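Local coordinates for response regulator (Caulobacter vibrioides, PDB 3N0R), which probably acts as an anti-anti-sigma factor in the stress response, its sigma-like domain binding the anti-sigma factor when its receiver domain is phosphorylated, at residues A[33-41]-A[117-126]; A[51-59]-A[76-84]. The protein carries 1 engineered substitution. One frame throughout, in Å; residues are numbered along the deposited sequence.

Contact 1: A[33-41]-A[117-126]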
loop_
_atom_site.group_PDB
_atom_site.type_symbol
_atom_site.label_atom_id
_atom_site.label_comp_id
_atom_site.label_asym_id
_atom_site.label_seq_id
_atom_site.Cartn_x
_atom_site.Cartn_y
_atom_site.Cartn_z
ATOM N N TYR A 33 8.463 -4.654 3.146
ATOM C CA TYR A 33 7.990 -3.653 2.202
ATOM C C TYR A 33 7.261 -4.232 0.998
ATOM O O TYR A 33 6.312 -3.625 0.491
ATOM C CB TYR A 33 9.113 -2.683 1.835
ATOM C CG TYR A 33 9.673 -2.092 3.100
ATOM C CD1 TYR A 33 8.949 -1.157 3.821
ATOM C CD2 TYR A 33 10.883 -2.534 3.621
ATOM C CE1 TYR A 33 9.443 -0.625 5.003
ATOM C CE2 TYR A 33 11.383 -2.022 4.798
ATOM C CZ TYR A 33 10.657 -1.068 5.489
ATOM O OH TYR A 33 11.150 -0.551 6.668
ATOM N N ILE A 34 7.652 -5.426 0.563
ATOM C CA ILE A 34 6.862 -6.074 -0.474
ATOM C C ILE A 34 5.502 -6.525 0.079
ATOM O O ILE A 34 4.526 -6.523 -0.650
ATOM C CB ILE A 34 7.609 -7.187 -1.246
ATOM C CG1 ILE A 34 6.844 -7.522 -2.531
ATOM C CG2 ILE A 34 7.850 -8.416 -0.377
ATOM C CD1 ILE A 34 7.614 -8.396 -3.489
ATOM N N ARG A 35 5.415 -6.839 1.376
ATOM C CA ARG A 35 4.093 -7.026 1.986
ATOM C C ARG A 35 3.270 -5.740 1.916
ATOM O O ARG A 35 2.093 -5.790 1.592
ATOM C CB ARG A 35 4.175 -7.539 3.429
ATOM C CG ARG A 35 4.785 -8.931 3.559
ATOM C CD ARG A 35 4.734 -9.460 5.004
ATOM N NE ARG A 35 5.542 -10.676 5.091
ATOM C CZ ARG A 35 6.763 -10.759 5.609
ATOM N NH1 ARG A 35 7.333 -9.718 6.203
ATOM N NH2 ARG A 35 7.417 -11.911 5.543
ATOM N N ARG A 36 3.885 -4.589 2.189
ATOM C CA ARG A 36 3.176 -3.322 2.072
ATOM C C ARG A 36 2.610 -3.144 0.660
ATOM O O ARG A 36 1.435 -2.797 0.472
ATOM C CB ARG A 36 4.088 -2.150 2.437
ATOM C CG ARG A 36 3.425 -0.790 2.247
ATOM C CD ARG A 36 4.356 0.334 2.623
ATOM N NE ARG A 36 5.544 0.337 1.777
ATOM C CZ ARG A 36 6.676 0.947 2.102
ATOM N NH1 ARG A 36 6.765 1.596 3.255
ATOM N NH2 ARG A 36 7.715 0.891 1.279
ATOM N N TYR A 37 3.457 -3.383 -0.335
ATOM C CA TYR A 37 3.037 -3.303 -1.730
ATOM C C TYR A 37 1.867 -4.242 -2.014
ATOM O O TYR A 37 0.856 -3.836 -2.597
ATOM C CB TYR A 37 4.230 -3.655 -2.628
ATOM C CG TYR A 37 3.929 -3.785 -4.108
ATOM C CD1 TYR A 37 3.595 -2.677 -4.881
ATOM C CD2 TYR A 37 4.019 -5.015 -4.742
ATOM C CE1 TYR A 37 3.358 -2.795 -6.239
ATOM C CE2 TYR A 37 3.771 -5.145 -6.103
ATOM C CZ TYR A 37 3.449 -4.027 -6.845
ATOM O OH TYR A 37 3.213 -4.122 -8.192
ATOM N N ALA A 38 2.015 -5.509 -1.634
ATOM C CA ALA A 38 1.029 -6.526 -1.973
ATOM C C ALA A 38 -0.311 -6.251 -1.299
ATOM O O ALA A 38 -1.367 -6.471 -1.894
ATOM C CB ALA A 38 1.551 -7.911 -1.618
ATOM N N ARG A 39 -0.267 -5.794 -0.051
ATOM C CA ARG A 39 -1.490 -5.419 0.652
ATOM C C ARG A 39 -2.175 -4.239 -0.025
ATOM O O ARG A 39 -3.388 -4.240 -0.189
ATOM C CB ARG A 39 -1.188 -5.050 2.105
ATOM C CG ARG A 39 -0.721 -6.201 2.963
ATOM C CD ARG A 39 -0.490 -5.743 4.387
ATOM N NE ARG A 39 0.275 -6.723 5.143
ATOM C CZ ARG A 39 0.729 -6.525 6.372
ATOM N NH1 ARG A 39 0.455 -5.398 7.033
ATOM N NH2 ARG A 39 1.470 -7.461 6.938
ATOM N N ALA A 40 -1.408 -3.211 -0.396
ATOM C CA ALA A 40 -1.993 -2.040 -1.041
ATOM C C ALA A 40 -2.560 -2.367 -2.416
ATOM O O ALA A 40 -3.575 -1.799 -2.823
ATOM C CB ALA A 40 -0.971 -0.910 -1.136
ATOM N N LEU A 41 -1.884 -3.256 -3.138
ATOM C CA LEU A 41 -2.296 -3.609 -4.486
ATOM C C LEU A 41 -3.554 -4.491 -4.486
ATOM O O LEU A 41 -4.431 -4.336 -5.338
ATOM C CB LEU A 41 -1.138 -4.321 -5.188
ATOM C CG LEU A 41 -1.375 -4.679 -6.657
ATOM C CD1 LEU A 41 -1.376 -3.432 -7.537
ATOM C CD2 LEU A 41 -0.309 -5.662 -7.123
ATOM N N ARG A 117 -1.826 0.343 -12.454
ATOM C CA ARG A 117 -1.810 0.540 -11.011
ATOM C C ARG A 117 -0.556 -0.052 -10.370
ATOM O O ARG A 117 0.003 0.527 -9.434
ATOM C CB ARG A 117 -3.063 -0.048 -10.372
ATOM C CG ARG A 117 -3.292 0.419 -8.957
ATOM C CD ARG A 117 -3.479 1.938 -8.850
ATOM N NE ARG A 117 -4.568 2.442 -9.685
ATOM C CZ ARG A 117 -5.741 2.886 -9.228
ATOM N NH1 ARG A 117 -6.005 2.905 -7.925
ATOM N NH2 ARG A 117 -6.652 3.330 -10.086
ATOM N N GLN A 118 -0.089 -1.181 -10.896
ATOM C CA GLN A 118 1.174 -1.746 -10.454
ATOM C C GLN A 118 2.304 -0.740 -10.675
ATOM O O GLN A 118 3.096 -0.495 -9.778
ATOM C CB GLN A 118 1.472 -3.033 -11.219
ATOM C CG GLN A 118 0.459 -4.134 -11.003
ATOM C CD GLN A 118 0.590 -5.216 -12.045
ATOM O OE1 GLN A 118 1.692 -5.514 -12.496
ATOM N NE2 GLN A 118 -0.533 -5.800 -12.448
ATOM N N ALA A 119 2.380 -0.168 -11.873
ATOM C CA ALA A 119 3.449 0.775 -12.196
ATOM C C ALA A 119 3.418 1.979 -11.252
ATOM O O ALA A 119 4.452 2.443 -10.760
ATOM C CB ALA A 119 3.353 1.230 -13.643
ATOM N N PHE A 120 2.219 2.483 -10.992
ATOM C CA PHE A 120 2.070 3.601 -10.093
ATOM C C PHE A 120 2.482 3.250 -8.666
ATOM O O PHE A 120 3.209 4.001 -8.021
ATOM C CB PHE A 120 0.630 4.108 -10.113
ATOM C CG PHE A 120 0.425 5.303 -9.257
ATOM C CD1 PHE A 120 0.769 6.570 -9.717
ATOM C CD2 PHE A 120 -0.071 5.171 -7.972
ATOM C CE1 PHE A 120 0.611 7.678 -8.915
ATOM C CE2 PHE A 120 -0.228 6.280 -7.168
ATOM C CZ PHE A 120 0.111 7.530 -7.644
ATOM N N LEU A 121 2.036 2.108 -8.158
ATOM C CA LEU A 121 2.438 1.746 -6.804
ATOM C C LEU A 121 3.941 1.456 -6.686
ATOM O O LEU A 121 4.569 1.821 -5.684
ATOM C CB LEU A 121 1.624 0.574 -6.265
ATOM C CG LEU A 121 0.133 0.850 -6.058
ATOM C CD1 LEU A 121 -0.517 -0.370 -5.415
ATOM C CD2 LEU A 121 -0.118 2.097 -5.214
ATOM N N LEU A 122 4.527 0.815 -7.694
ATOM C CA LEU A 122 5.955 0.509 -7.639
ATOM C C LEU A 122 6.780 1.786 -7.502
ATOM O O LEU A 122 7.782 1.811 -6.795
ATOM C CB LEU A 122 6.385 -0.262 -8.895
ATOM C CG LEU A 122 5.933 -1.724 -8.946
ATOM C CD1 LEU A 122 6.163 -2.310 -10.326
ATOM C CD2 LEU A 122 6.619 -2.573 -7.870
ATOM N N THR A 123 6.361 2.841 -8.192
ATOM C CA THR A 123 7.092 4.101 -8.169
ATOM C C THR A 123 6.681 4.986 -6.992
ATOM O O THR A 123 7.518 5.343 -6.157
ATOM C CB THR A 123 6.989 4.842 -9.523
ATOM O OG1 THR A 123 5.614 5.007 -9.894
ATOM C CG2 THR A 123 7.741 4.069 -10.617
ATOM N N ALA A 124 5.396 5.315 -6.897
ATOM C CA ALA A 124 4.918 6.239 -5.863
ATOM C C ALA A 124 4.913 5.655 -4.443
ATOM O O ALA A 124 5.270 6.340 -3.488
ATOM C CB ALA A 124 3.533 6.769 -6.227
ATOM N N LEU A 125 4.473 4.411 -4.287
ATOM C CA LEU A 125 4.422 3.797 -2.960
ATOM C C LEU A 125 5.762 3.195 -2.553
ATOM O O LEU A 125 6.219 3.393 -1.431
ATOM C CB LEU A 125 3.315 2.740 -2.882
ATOM C CG LEU A 125 3.073 2.153 -1.487
ATOM C CD1 LEU A 125 2.508 3.202 -0.535
ATOM C CD2 LEU A 125 2.139 0.968 -1.591
ATOM N N GLU A 126 6.391 2.467 -3.472
ATOM C CA GLU A 126 7.577 1.697 -3.133
ATOM C C GLU A 126 8.890 2.415 -3.435
ATOM O O GLU A 126 9.950 1.981 -2.995
ATOM C CB GLU A 126 7.531 0.334 -3.820
ATOM C CG GLU A 126 6.339 -0.502 -3.348
ATOM C CD GLU A 126 6.358 -0.735 -1.848
ATOM O OE1 GLU A 126 7.409 -1.182 -1.352
ATOM O OE2 GLU A 126 5.335 -0.474 -1.157
#
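Y37 and R36 of helix 33-41 meet L121 and L122 of helix 117-125 and E126, which follows, in a buried, roughly antiparallel helix pair (141°) that joins the sigma2 and sigma-like parts of the all-helical half of the protein. The flat ring of Y37 suits a seam lined by leucines: L122 CD2 sits over one face in a CH-pi contact, 4.0 Å from the ring centroid, while L121 CB comes to the ring's edge, 3.8 Å from Y37 CE1. With CG anti to the backbone N (chi1 173°), the ring slants across the leucines and its OH packs on Q118 CB. Farther along, the small A40 lets L125 CD2 come within 3.7 Å of its CB, and L41 CD1 meets L121 CD1 at 3.8 Å.

The polar end is a salt bridge. R36 bends at chi3, bringing NE to E126 OE2 at 3.1 Å on the syn side of the carboxylate; NH2 adds a weak bond to OE1. The guanidinium and carboxylate planes are turned 52° apart, so the two groups are not a flat bidentate pair. Buried E126 OE1 is also held by R73 NH2 and Y77 OH, and two arginines would probably keep this carboxylate ionised. The phenol of Y37 is likewise satisfied, by H81 NE2. E126 itself is placed by a wide pi-type turn in which L121 O accepts from both L125 N and E126 N, each at 2.9 Å.

Contact 2: A[51-59]-A[76-84]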
loop_
_atom_site.group_PDB
_atom_site.type_symbol
_atom_site.label_atom_id
_atom_site.label_comp_id
_atom_site.label_asym_id
_atom_site.label_seq_id
_atom_site.Cartn_x
_atom_site.Cartn_y
_atom_site.Cartn_z
ATOM N N TYR A 51 0.573 -13.921 -0.719
ATOM C CA TYR A 51 1.262 -13.909 -2.002
ATOM C C TYR A 51 2.772 -13.744 -1.786
ATOM O O TYR A 51 3.585 -14.369 -2.483
ATOM C CB TYR A 51 0.716 -12.798 -2.907
ATOM C CG TYR A 51 -0.688 -13.017 -3.443
ATOM C CD1 TYR A 51 -1.435 -14.149 -3.116
ATOM C CD2 TYR A 51 -1.260 -12.082 -4.295
ATOM C CE1 TYR A 51 -2.711 -14.331 -3.623
ATOM C CE2 TYR A 51 -2.531 -12.256 -4.795
ATOM C CZ TYR A 51 -3.250 -13.385 -4.460
ATOM O OH TYR A 51 -4.526 -13.559 -4.956
ATOM N N VAL A 52 3.147 -12.910 -0.818
ATOM C CA VAL A 52 4.553 -12.744 -0.503
ATOM C C VAL A 52 5.159 -14.039 0.066
ATOM O O VAL A 52 6.264 -14.437 -0.311
ATOM C CB VAL A 52 4.776 -11.569 0.464
ATOM C CG1 VAL A 52 6.212 -11.560 0.984
ATOM C CG2 VAL A 52 4.432 -10.262 -0.219
ATOM N N ARG A 53 4.442 -14.701 0.972
ATOM C CA ARG A 53 4.947 -15.930 1.570
ATOM C C ARG A 53 5.217 -16.992 0.501
ATOM O O ARG A 53 6.236 -17.690 0.548
ATOM C CB ARG A 53 3.970 -16.452 2.624
ATOM C CG ARG A 53 4.522 -17.601 3.452
ATOM C CD ARG A 53 3.575 -17.975 4.580
ATOM N NE ARG A 53 2.282 -18.451 4.090
ATOM C CZ ARG A 53 2.038 -19.709 3.734
ATOM N NH1 ARG A 53 3.001 -20.619 3.802
ATOM N NH2 ARG A 53 0.832 -20.061 3.305
ATOM N N VAL A 54 4.312 -17.111 -0.466
ATOM C CA VAL A 54 4.484 -18.071 -1.549
ATOM C C VAL A 54 5.744 -17.753 -2.358
ATOM O O VAL A 54 6.529 -18.657 -2.680
ATOM C CB VAL A 54 3.250 -18.088 -2.464
ATOM C CG1 VAL A 54 3.554 -18.838 -3.768
ATOM C CG2 VAL A 54 2.052 -18.704 -1.723
ATOM N N ALA A 55 5.952 -16.476 -2.688
ATOM C CA ALA A 55 7.151 -16.090 -3.438
ATOM C C ALA A 55 8.427 -16.404 -2.644
ATOM O O ALA A 55 9.410 -16.919 -3.196
ATOM C CB ALA A 55 7.096 -14.612 -3.797
ATOM N N LEU A 56 8.419 -16.087 -1.351
ATOM C CA LEU A 56 9.563 -16.369 -0.485
ATOM C C LEU A 56 9.891 -17.860 -0.463
ATOM O O LEU A 56 11.045 -18.257 -0.630
ATOM C CB LEU A 56 9.295 -15.867 0.933
ATOM C CG LEU A 56 10.339 -16.248 1.992
ATOM C CD1 LEU A 56 11.711 -15.690 1.629
ATOM C CD2 LEU A 56 9.886 -15.771 3.368
ATOM N N GLU A 57 8.871 -18.686 -0.252
ATOM C CA GLU A 57 9.093 -20.127 -0.168
ATOM C C GLU A 57 9.603 -20.699 -1.492
ATOM O O GLU A 57 10.452 -21.596 -1.497
ATOM C CB GLU A 57 7.833 -20.859 0.295
ATOM C CG GLU A 57 7.378 -20.487 1.701
ATOM C CD GLU A 57 8.086 -21.247 2.800
ATOM O OE1 GLU A 57 9.002 -22.046 2.505
ATOM O OE2 GLU A 57 7.713 -21.037 3.974
ATOM N N ALA A 58 9.094 -20.180 -2.610
ATOM C CA ALA A 58 9.518 -20.649 -3.923
ATOM C C ALA A 58 10.993 -20.335 -4.158
ATOM O O ALA A 58 11.749 -21.161 -4.669
ATOM C CB ALA A 58 8.662 -20.018 -5.005
ATOM N N LEU A 59 11.409 -19.136 -3.771
ATOM C CA LEU A 59 12.812 -18.767 -3.892
ATOM C C LEU A 59 13.688 -19.628 -2.993
ATOM O O LEU A 59 14.740 -20.122 -3.413
ATOM C CB LEU A 59 13.004 -17.293 -3.547
ATOM C CG LEU A 59 12.587 -16.345 -4.680
ATOM C CD1 LEU A 59 12.375 -14.913 -4.180
ATOM C CD2 LEU A 59 13.623 -16.369 -5.800
ATOM N N LEU A 76 13.490 -9.462 -6.380
ATOM C CA LEU A 76 12.417 -10.050 -5.581
ATOM C C LEU A 76 11.055 -9.619 -6.127
ATOM O O LEU A 76 10.150 -10.439 -6.266
ATOM C CB LEU A 76 12.555 -9.613 -4.123
ATOM C CG LEU A 76 11.386 -9.955 -3.192
ATOM C CD1 LEU A 76 11.113 -11.449 -3.155
ATOM C CD2 LEU A 76 11.645 -9.410 -1.788
ATOM N N TYR A 77 10.899 -8.331 -6.413
ATOM C CA TYR A 77 9.633 -7.865 -6.971
ATOM C C TYR A 77 9.370 -8.483 -8.344
ATOM O O TYR A 77 8.230 -8.801 -8.680
ATOM C CB TYR A 77 9.559 -6.334 -7.019
ATOM C CG TYR A 77 9.231 -5.647 -5.699
ATOM C CD1 TYR A 77 10.171 -5.585 -4.679
ATOM C CD2 TYR A 77 8.006 -5.007 -5.494
ATOM C CE1 TYR A 77 9.899 -4.935 -3.485
ATOM C CE2 TYR A 77 7.730 -4.350 -4.293
ATOM C CZ TYR A 77 8.689 -4.312 -3.297
ATOM O OH TYR A 77 8.438 -3.655 -2.105
ATOM N N ARG A 78 10.417 -8.650 -9.153
ATOM C CA ARG A 78 10.251 -9.301 -10.444
ATOM C C ARG A 78 9.713 -10.728 -10.282
ATOM O O ARG A 78 8.807 -11.143 -11.002
ATOM C CB ARG A 78 11.575 -9.286 -11.204
ATOM C CG ARG A 78 11.527 -9.944 -12.559
ATOM C CD ARG A 78 12.865 -9.786 -13.278
ATOM N NE ARG A 78 12.845 -10.395 -14.603
ATOM C CZ ARG A 78 13.904 -10.503 -15.398
ATOM N NH1 ARG A 78 15.084 -10.040 -15.005
ATOM N NH2 ARG A 78 13.782 -11.071 -16.589
ATOM N N VAL A 79 10.268 -11.478 -9.334
ATOM C CA VAL A 79 9.782 -12.825 -9.049
ATOM C C VAL A 79 8.314 -12.794 -8.607
ATOM O O VAL A 79 7.497 -13.589 -9.072
ATOM C CB VAL A 79 10.678 -13.517 -8.000
ATOM C CG1 VAL A 79 9.971 -14.710 -7.380
ATOM C CG2 VAL A 79 12.001 -13.927 -8.656
ATOM N N PHE A 80 7.981 -11.868 -7.710
ATOM C CA PHE A 80 6.602 -11.719 -7.256
ATOM C C PHE A 80 5.662 -11.493 -8.447
ATOM O O PHE A 80 4.597 -12.097 -8.539
ATOM C CB PHE A 80 6.520 -10.545 -6.282
ATOM C CG PHE A 80 5.150 -10.331 -5.697
ATOM C CD1 PHE A 80 4.205 -9.568 -6.374
ATOM C CD2 PHE A 80 4.796 -10.898 -4.477
ATOM C CE1 PHE A 80 2.945 -9.364 -5.843
ATOM C CE2 PHE A 80 3.537 -10.688 -3.931
ATOM C CZ PHE A 80 2.606 -9.940 -4.615
ATOM N N HIS A 81 6.079 -10.637 -9.378
ATOM C CA HIS A 81 5.279 -10.362 -10.566
ATOM C C HIS A 81 5.161 -11.555 -11.511
ATOM O O HIS A 81 4.115 -11.762 -12.122
ATOM C CB HIS A 81 5.833 -9.142 -11.292
ATOM C CG HIS A 81 5.331 -7.851 -10.740
ATOM N ND1 HIS A 81 4.533 -7.010 -11.483
ATOM C CD2 HIS A 81 5.467 -7.270 -9.523
ATOM C CE1 HIS A 81 4.200 -5.960 -10.754
ATOM N NE2 HIS A 81 4.735 -6.097 -9.553
ATOM N N ALA A 82 6.232 -12.330 -11.652
ATOM C CA ALA A 82 6.183 -13.546 -12.472
ATOM C C ALA A 82 5.159 -14.540 -11.918
ATOM O O ALA A 82 4.407 -15.167 -12.672
ATOM C CB ALA A 82 7.570 -14.197 -12.551
ATOM N N ILE A 83 5.141 -14.689 -10.596
ATOM C CA ILE A 83 4.232 -15.632 -9.962
ATOM C C ILE A 83 2.781 -15.159 -10.028
ATOM O O ILE A 83 1.904 -15.938 -10.395
ATOM C CB ILE A 83 4.628 -15.914 -8.496
ATOM C CG1 ILE A 83 5.997 -16.604 -8.444
ATOM C CG2 ILE A 83 3.576 -16.763 -7.807
ATOM C CD1 ILE A 83 6.610 -16.680 -7.046
ATOM N N TRP A 84 2.539 -13.887 -9.698
ATOM C CA TRP A 84 1.180 -13.418 -9.429
ATOM C C TRP A 84 0.550 -12.511 -10.476
ATOM O O TRP A 84 -0.678 -12.449 -10.554
ATOM C CB TRP A 84 1.115 -12.719 -8.058
ATOM C CG TRP A 84 1.437 -13.631 -6.917
ATOM C CD1 TRP A 84 2.574 -13.635 -6.154
ATOM C CD2 TRP A 84 0.617 -14.694 -6.428
ATOM N NE1 TRP A 84 2.507 -14.648 -5.226
ATOM C CE2 TRP A 84 1.314 -15.313 -5.374
ATOM C CE3 TRP A 84 -0.642 -15.186 -6.788
ATOM C CZ2 TRP A 84 0.788 -16.399 -4.669
ATOM C CZ3 TRP A 84 -1.160 -16.267 -6.093
ATOM C CH2 TRP A 84 -0.447 -16.863 -5.047
#
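A55 and I83 lie at the apolar centre, where helices 51-59 and 76-84 cross at 109° with their axes 9.7 Å apart. Alanine suits this close crossing: its small side chain lets I83 CD1 reach A55 CA at 3.7 Å, and the CA atoms of A55 and F80 are the nearest pair across the crossing. To one end L59 and V79 meet tip to tip, and L59 CD1 also touches L76 CD1 at 3.8 Å. To the other, F80 CE2 meets Y51 CB and V52 CG2.

Farther out comes the aromatic pair. The rings of Y51 and W84 lie face to face, planes 12° apart, with the centroids of the Y51 ring and the W84 six-membered ring 3.8 Å apart. Y51 CB covers the five-membered ring in a CH-pi contact, 3.6 Å from its centroid. I83 CG2 lies on the opposite face of the indole and V54 CB at its edge, 3.7 Å from W84 CZ2, while W84 CD1 lies over the face of the F80 ring.

The polar edge is a single bond, for which tryptophan has the N-H: W84 NE1 gives to Y51 O at 3.0 Å, bent to 136° at the hydrogen. That carbonyl already takes the helical bond of A55 N, and the two donors approach from opposite faces of its plane. Around the crossing, loop residues L64 and L99 touch V79 and W84, and helix 31-42 packs I34 against V52 and F80, and A38 against F80.

How the contacts relate
Contact 2 is nested in the loop closed by contact 1, and helix 72-84 ties them together: Y77 and H81 of segment 76-84 reach the polar groups of contact 1, while I34 of helix 31-42 touches that same helix. Contact 1 is buried, its centre about 5 Å from the centre of the chain, and joins segments from the sigma2 and sigma-like regions; its apolar seam includes a charged pair enclosed by further partners. Contact 2, centred about 17 Å from the chain centre, stays within the sigma2 region and is only partly buried. Its distinctive contacts are stacked aromatic rings and one indole-to-carbonyl bond, with no salt bridge between its segments, and its helices cross more steeply than the near-antiparallel pair.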